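Local coordinates for probable transcriptional regulatory protein aq_1575 (PDB 1LFP) that probably binds DNA and takes part in regulating transcription, although its precise role is not established, at residues Q216-I219 / K220-A224; E185-K189 / L190-I194. One frame throughout, in Å; residues are numbered along the deposited sequence.

In the fold
Both contacts are local, each made within one continuous run of chain, and both lie in the part of the protein assigned to the second and third TACO1/YebC domain. Contact 2 (185-194) comes first and covers the end of helix 180-188 and the loop leading to strand 196-203, an edge strand of the antiparallel four-stranded sheet. Contact 1 (216-224) follows along the chain, inside helix 212-226, which packs on strand 231-239 of the mixed sheet. Contact 1 and contact 2 sit on opposite sides of the chain's centre; the centres of contacts 1 and 2 are about 34 Å apart. The nearest atoms of contacts 1 and 2 are about 22 Å apart, so they do not touch: one is the middle of a helix, the other a helix end.

Contact 1: residues Q216-I219 / K220-A224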
ATOM      1  N   GLN A 216       0.978  21.347  -0.678  1.00 32.88           N
ATOM      2  CA  GLN A 216       1.253  21.042   0.716  1.00 32.22           C
ATOM      3  C   GLN A 216       0.048  20.495   1.441  1.00 30.08           C
ATOM      4  O   GLN A 216       0.192  19.659   2.333  1.00 29.71           O
ATOM      5  CB  GLN A 216       1.750  22.287   1.439  1.00 43.61           C
ATOM      6  CG  GLN A 216       2.524  21.987   2.705  1.00 48.46           C
ATOM      7  CD  GLN A 216       3.744  22.882   2.854  1.00 52.03           C
ATOM      8  OE1 GLN A 216       4.556  22.710   3.766  1.00 53.96           O
ATOM      9  NE2 GLN A 216       3.882  23.846   1.943  1.00 54.05           N
ATOM     10  N   LYS A 217      -1.137  20.973   1.073  1.00 29.71           N
ATOM     11  CA  LYS A 217      -2.370  20.525   1.714  1.00 28.84           C
ATOM     12  C   LYS A 217      -2.619  19.093   1.294  1.00 26.95           C
ATOM     13  O   LYS A 217      -2.943  18.253   2.121  1.00 25.84           O
ATOM     14  CB  LYS A 217      -3.561  21.382   1.287  1.00 35.39           C
ATOM     15  CG  LYS A 217      -3.426  22.855   1.654  1.00 38.32           C
ATOM     16  CD  LYS A 217      -4.610  23.639   1.121  1.00 38.44           C
ATOM     17  CE  LYS A 217      -4.580  25.086   1.596  1.00 42.39           C
ATOM     18  NZ  LYS A 217      -5.706  25.858   0.990  1.00 44.57           N
ATOM     19  N   VAL A 218      -2.451  18.825   0.004  1.00 27.65           N
ATOM     20  CA  VAL A 218      -2.630  17.464  -0.509  1.00 26.95           C
ATOM     21  C   VAL A 218      -1.736  16.497   0.249  1.00 26.69           C
ATOM     22  O   VAL A 218      -2.206  15.475   0.743  1.00 26.32           O
ATOM     23  CB  VAL A 218      -2.260  17.375  -1.984  1.00 25.54           C
ATOM     24  CG1 VAL A 218      -2.416  15.928  -2.481  1.00 26.64           C
ATOM     25  CG2 VAL A 218      -3.121  18.328  -2.771  1.00 24.31           C
ATOM     26  N   ILE A 219      -0.441  16.813   0.317  1.00 23.46           N
ATOM     27  CA  ILE A 219       0.524  15.957   1.004  1.00 24.76           C
ATOM     28  C   ILE A 219       0.219  15.765   2.479  1.00 25.02           C
ATOM     29  O   ILE A 219       0.393  14.680   3.009  1.00 24.99           O
ATOM     30  CB  ILE A 219       1.984  16.504   0.843  1.00 35.03           C
ATOM     31  CG1 ILE A 219       2.386  16.494  -0.630  1.00 38.49           C
ATOM     32  CG2 ILE A 219       2.947  15.673   1.648  1.00 37.07           C
ATOM     33  CD1 ILE A 219       3.771  17.051  -0.898  1.00 38.49           C
ATOM     34  N   LYS A 220      -0.230  16.808   3.163  1.00 26.78           N
ATOM     35  CA  LYS A 220      -0.547  16.652   4.574  1.00 26.58           C
ATOM     36  C   LYS A 220      -1.752  15.735   4.747  1.00 23.56           C
ATOM     37  O   LYS A 220      -1.838  14.947   5.692  1.00 24.17           O
ATOM     38  CB  LYS A 220      -0.832  18.014   5.206  1.00 37.99           C
ATOM     39  CG  LYS A 220       0.428  18.821   5.505  1.00 43.91           C
ATOM     40  CD  LYS A 220       0.101  20.065   6.327  1.00 46.42           C
ATOM     41  CE  LYS A 220       1.361  20.806   6.748  1.00 50.88           C
ATOM     42  NZ  LYS A 220       2.210  21.135   5.570  1.00 53.42           N
ATOM     43  N   LEU A 221      -2.688  15.844   3.829  1.00 22.89           N
ATOM     44  CA  LEU A 221      -3.879  15.021   3.902  1.00 22.01           C
ATOM     45  C   LEU A 221      -3.482  13.556   3.782  1.00 21.02           C
ATOM     46  O   LEU A 221      -3.876  12.733   4.610  1.00 22.38           O
ATOM     47  CB  LEU A 221      -4.834  15.408   2.767  1.00 22.17           C
ATOM     48  CG  LEU A 221      -6.312  15.215   3.037  1.00 26.70           C
ATOM     49  CD1 LEU A 221      -7.113  15.903   1.928  1.00 25.12           C
ATOM     50  CD2 LEU A 221      -6.630  13.736   3.118  1.00 25.13           C
ATOM     51  N   LEU A 222      -2.704  13.250   2.751  1.00 21.90           N
ATOM     52  CA  LEU A 222      -2.257  11.888   2.495  1.00 21.34           C
ATOM     53  C   LEU A 222      -1.463  11.355   3.682  1.00 22.05           C
ATOM     54  O   LEU A 222      -1.660  10.219   4.097  1.00 21.96           O
ATOM     55  CB  LEU A 222      -1.416  11.836   1.215  1.00 20.03           C
ATOM     56  CG  LEU A 222      -2.104  12.323  -0.074  1.00 20.32           C
ATOM     57  CD1 LEU A 222      -1.283  11.944  -1.298  1.00 21.53           C
ATOM     58  CD2 LEU A 222      -3.527  11.658  -0.148  1.00 22.88           C
ATOM     59  N   ASN A 223      -0.558  12.181   4.217  1.00 22.55           N
ATOM     60  CA  ASN A 223       0.247  11.783   5.375  1.00 22.81           C
ATOM     61  C   ASN A 223      -0.657  11.502   6.576  1.00 22.97           C
ATOM     62  O   ASN A 223      -0.398  10.578   7.344  1.00 25.08           O
ATOM     63  CB  ASN A 223       1.196  12.906   5.797  1.00 29.24           C
ATOM     64  CG  ASN A 223       2.357  13.084   4.862  1.00 29.61           C
ATOM     65  OD1 ASN A 223       3.004  14.140   4.862  1.00 35.90           O
ATOM     66  ND2 ASN A 223       2.648  12.062   4.061  1.00 30.66           N
ATOM     67  N   ALA A 224      -1.702  12.314   6.731  1.00 22.54           N
ATOM     68  CA  ALA A 224      -2.619  12.166   7.848  1.00 24.91           C
ATOM     69  C   ALA A 224      -3.374  10.843   7.699  1.00 26.81           C
ATOM     70  O   ALA A 224      -3.577  10.116   8.683  1.00 28.41           O
ATOM     71  CB  ALA A 224      -3.574  13.360   7.901  1.00 19.56           C
TER
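Val-218 and Leu-222, one turn apart, form the buried side of this helical segment. Strand 231-239 packs it: both side chains lie on Phe-238, and Leu-222 also meets Val-234 and Ala-236, with Trp-7 nearby in a loop. The two touch each other only lightly, CG1 of Val-218 and CD1 of Leu-222 meeting at 4.3 Å. Leu-222 CG rests 3.3 Å from Val-218 O, because its first torsion (chi1 -58°) sets CG beside the backbone N and turns the branch back along the preceding turn. Leu-221 is buried as well, its CB 3.3 Å from Val-218 O and its side chain against Val-116 and Phe-117 of helix 106-119. Helix 212-226 is the crossover of a beta-alpha-beta unit: it links strand 207-208 to strand 231-239, which run parallel, and it is laid on the sheet through Val-218 and Leu-222. Four bonds of the i to i+4 ladder, from the amides of Lys-220, Leu-221, Leu-222 and Asn-223 to the carbonyls of Gln-216, Lys-217, Val-218 and Ile-219, hold the regular helix. Between the two sides, buried Ile-219 and partly exposed Asn-223 lie alongside each other, pointing the same way. The other side is looser and partly open to solvent. There Gln-216 and Lys-220 run side by side in the same direction. The lysine chain is extended until its last torsion (chi4 55°) bends NZ in beside the aliphatic CG of Gln-216, their closest side-chain meeting at 3.0 Å. Nearer the backbone, Lys-220 CG lies 3.3 Å from Gln-216 O. Lys-217 starts out away from the following turn and lies against Pro-92.

Contact 2: residues E185-K189 / L190-I194; sequences ENLEK and LGVPI
The carbonyl of Leu-187 accepts two amides from opposite faces of its plane, Leu-190 N from above and Val-192 N, less tilted, at 3.0 Å, while Gly-191 N bonds to Glu-188 O and closes a type I turn. Leu-190 folds back over the last helical turn: chi1 of -52° places CG beside its own backbone N, and CG comes to 3.0 Å from Asn-186 O. An alanine here is likely to uncover that carbonyl, since the branch lying over Asn-186 O would be gone. Val-192 crosses Leu-187 obliquely, CB to CB 4.1 Å; Leu-187 rests on Val-159 and Val-192 on Leu-152, both of helix 149-159. Ile-194 points back to the helix, where CD1 reaches Leu-187 CB at 4.2 Å and CG1 lies 3.8 Å from Glu-188 OE2, the side chains of Ile-194 and Glu-188 crossing at about a right angle. CA of Glu-188 also makes a C-H...O contact with Val-192 O. With positive phi (91°), Gly-191 takes the C-prime place of a Schellman motif, which ends helix 180-188 and turns the chain toward strand 196-203.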
ATOM      1  N   GLU A 185       7.253 -14.383  -8.097  1.00 22.72           N
ATOM      2  CA  GLU A 185       7.981 -15.664  -8.123  1.00 25.01           C
ATOM      3  C   GLU A 185       9.065 -15.666  -9.202  1.00 25.00           C
ATOM      4  O   GLU A 185      10.226 -16.024  -8.963  1.00 23.10           O
ATOM      5  CB  GLU A 185       6.992 -16.797  -8.388  1.00 40.97           C
ATOM      6  CG  GLU A 185       7.508 -18.158  -8.001  1.00 49.23           C
ATOM      7  CD  GLU A 185       6.792 -18.718  -6.784  1.00 52.89           C
ATOM      8  OE1 GLU A 185       5.584 -19.040  -6.897  1.00 55.91           O
ATOM      9  OE2 GLU A 185       7.434 -18.826  -5.717  1.00 54.78           O
ATOM     10  N   ASN A 186       8.691 -15.240 -10.400  1.00 25.04           N
ATOM     11  CA  ASN A 186       9.647 -15.203 -11.503  1.00 24.22           C
ATOM     12  C   ASN A 186      10.782 -14.225 -11.281  1.00 23.49           C
ATOM     13  O   ASN A 186      11.901 -14.439 -11.760  1.00 22.28           O
ATOM     14  CB  ASN A 186       8.904 -14.892 -12.797  1.00 32.25           C
ATOM     15  CG  ASN A 186       8.118 -16.086 -13.309  1.00 34.49           C
ATOM     16  OD1 ASN A 186       7.190 -15.940 -14.099  1.00 38.49           O
ATOM     17  ND2 ASN A 186       8.500 -17.283 -12.868  1.00 37.75           N
ATOM     18  N   LEU A 187      10.497 -13.127 -10.577  1.00 19.21           N
ATOM     19  CA  LEU A 187      11.530 -12.144 -10.281  1.00 17.68           C
ATOM     20  C   LEU A 187      12.471 -12.699  -9.199  1.00 18.45           C
ATOM     21  O   LEU A 187      13.675 -12.522  -9.268  1.00 17.04           O
ATOM     22  CB  LEU A 187      10.926 -10.833  -9.745  1.00 18.39           C
ATOM     23  CG  LEU A 187      10.269  -9.961 -10.827  1.00 15.45           C
ATOM     24  CD1 LEU A 187       9.445  -8.837 -10.143  1.00 16.31           C
ATOM     25  CD2 LEU A 187      11.374  -9.378 -11.804  1.00 15.22           C
ATOM     26  N   GLU A 188      11.939 -13.353  -8.185  1.00 18.78           N
ATOM     27  CA  GLU A 188      12.872 -13.858  -7.177  1.00 20.89           C
ATOM     28  C   GLU A 188      13.703 -14.997  -7.780  1.00 23.15           C
ATOM     29  O   GLU A 188      14.861 -15.158  -7.417  1.00 23.20           O
ATOM     30  CB  GLU A 188      12.153 -14.286  -5.886  1.00 32.83           C
ATOM     31  CG  GLU A 188      10.837 -14.993  -6.011  1.00 37.53           C
ATOM     32  CD  GLU A 188       9.956 -14.805  -4.768  1.00 37.03           C
ATOM     33  OE1 GLU A 188       9.067 -15.646  -4.529  1.00 40.43           O
ATOM     34  OE2 GLU A 188      10.137 -13.816  -4.027  1.00 40.79           O
ATOM     35  N   LYS A 189      13.107 -15.766  -8.692  1.00 20.06           N
ATOM     36  CA  LYS A 189      13.789 -16.879  -9.369  1.00 23.36           C
ATOM     37  C   LYS A 189      14.951 -16.370 -10.234  1.00 22.52           C
ATOM     38  O   LYS A 189      15.802 -17.162 -10.656  1.00 23.61           O
ATOM     39  CB  LYS A 189      12.778 -17.645 -10.219  1.00 37.21           C
ATOM     40  CG  LYS A 189      13.278 -18.935 -10.813  1.00 45.12           C
ATOM     41  CD  LYS A 189      12.315 -20.063 -10.505  1.00 47.23           C
ATOM     42  CE  LYS A 189      10.885 -19.729 -10.942  1.00 50.83           C
ATOM     43  NZ  LYS A 189       9.927 -20.848 -10.664  1.00 53.34           N
ATOM     44  N   LEU A 190      14.976 -15.061 -10.497  1.00 21.52           N
ATOM     45  CA  LEU A 190      16.045 -14.407 -11.253  1.00 21.63           C
ATOM     46  C   LEU A 190      16.961 -13.610 -10.336  1.00 23.03           C
ATOM     47  O   LEU A 190      17.778 -12.818 -10.800  1.00 24.95           O
ATOM     48  CB  LEU A 190      15.490 -13.465 -12.319  1.00 22.48           C
ATOM     49  CG  LEU A 190      14.473 -14.123 -13.228  1.00 18.47           C
ATOM     50  CD1 LEU A 190      14.082 -13.106 -14.307  1.00 20.50           C
ATOM     51  CD2 LEU A 190      15.015 -15.400 -13.838  1.00 24.20           C
ATOM     52  N   GLY A 191      16.802 -13.793  -9.027  1.00 23.90           N
ATOM     53  CA  GLY A 191      17.671 -13.107  -8.078  1.00 26.99           C
ATOM     54  C   GLY A 191      17.262 -11.753  -7.529  1.00 26.54           C
ATOM     55  O   GLY A 191      17.965 -11.165  -6.704  1.00 30.27           O
ATOM     56  N   VAL A 192      16.116 -11.247  -7.971  1.00 23.35           N
ATOM     57  CA  VAL A 192      15.633  -9.946  -7.527  1.00 21.67           C
ATOM     58  C   VAL A 192      14.968  -9.995  -6.152  1.00 21.32           C
ATOM     59  O   VAL A 192      14.035 -10.772  -5.951  1.00 20.80           O
ATOM     60  CB  VAL A 192      14.590  -9.377  -8.526  1.00 20.57           C
ATOM     61  CG1 VAL A 192      14.229  -7.917  -8.126  1.00 25.92           C
ATOM     62  CG2 VAL A 192      15.116  -9.431  -9.943  1.00 22.75           C
ATOM     63  N   PRO A 193      15.459  -9.200  -5.183  1.00 21.83           N
ATOM     64  CA  PRO A 193      14.861  -9.185  -3.844  1.00 23.41           C
ATOM     65  C   PRO A 193      13.515  -8.443  -3.864  1.00 23.71           C
ATOM     66  O   PRO A 193      13.381  -7.413  -4.527  1.00 25.16           O
ATOM     67  CB  PRO A 193      15.900  -8.454  -3.012  1.00 36.23           C
ATOM     68  CG  PRO A 193      16.490  -7.498  -3.981  1.00 38.09           C
ATOM     69  CD  PRO A 193      16.623  -8.305  -5.255  1.00 33.78           C
ATOM     70  N   ILE A 194      12.528  -8.943  -3.120  1.00 24.00           N
ATOM     71  CA  ILE A 194      11.221  -8.302  -3.107  1.00 25.32           C
ATOM     72  C   ILE A 194      10.981  -7.679  -1.743  1.00 27.94           C
ATOM     73  O   ILE A 194      11.054  -8.381  -0.740  1.00 29.46           O
ATOM     74  CB  ILE A 194      10.106  -9.315  -3.339  1.00 25.80           C
ATOM     75  CG1 ILE A 194      10.335 -10.062  -4.648  1.00 25.56           C
ATOM     76  CG2 ILE A 194       8.743  -8.599  -3.278  1.00 23.30           C
ATOM     77  CD1 ILE A 194      10.520  -9.166  -5.859  1.00 22.84           C
TER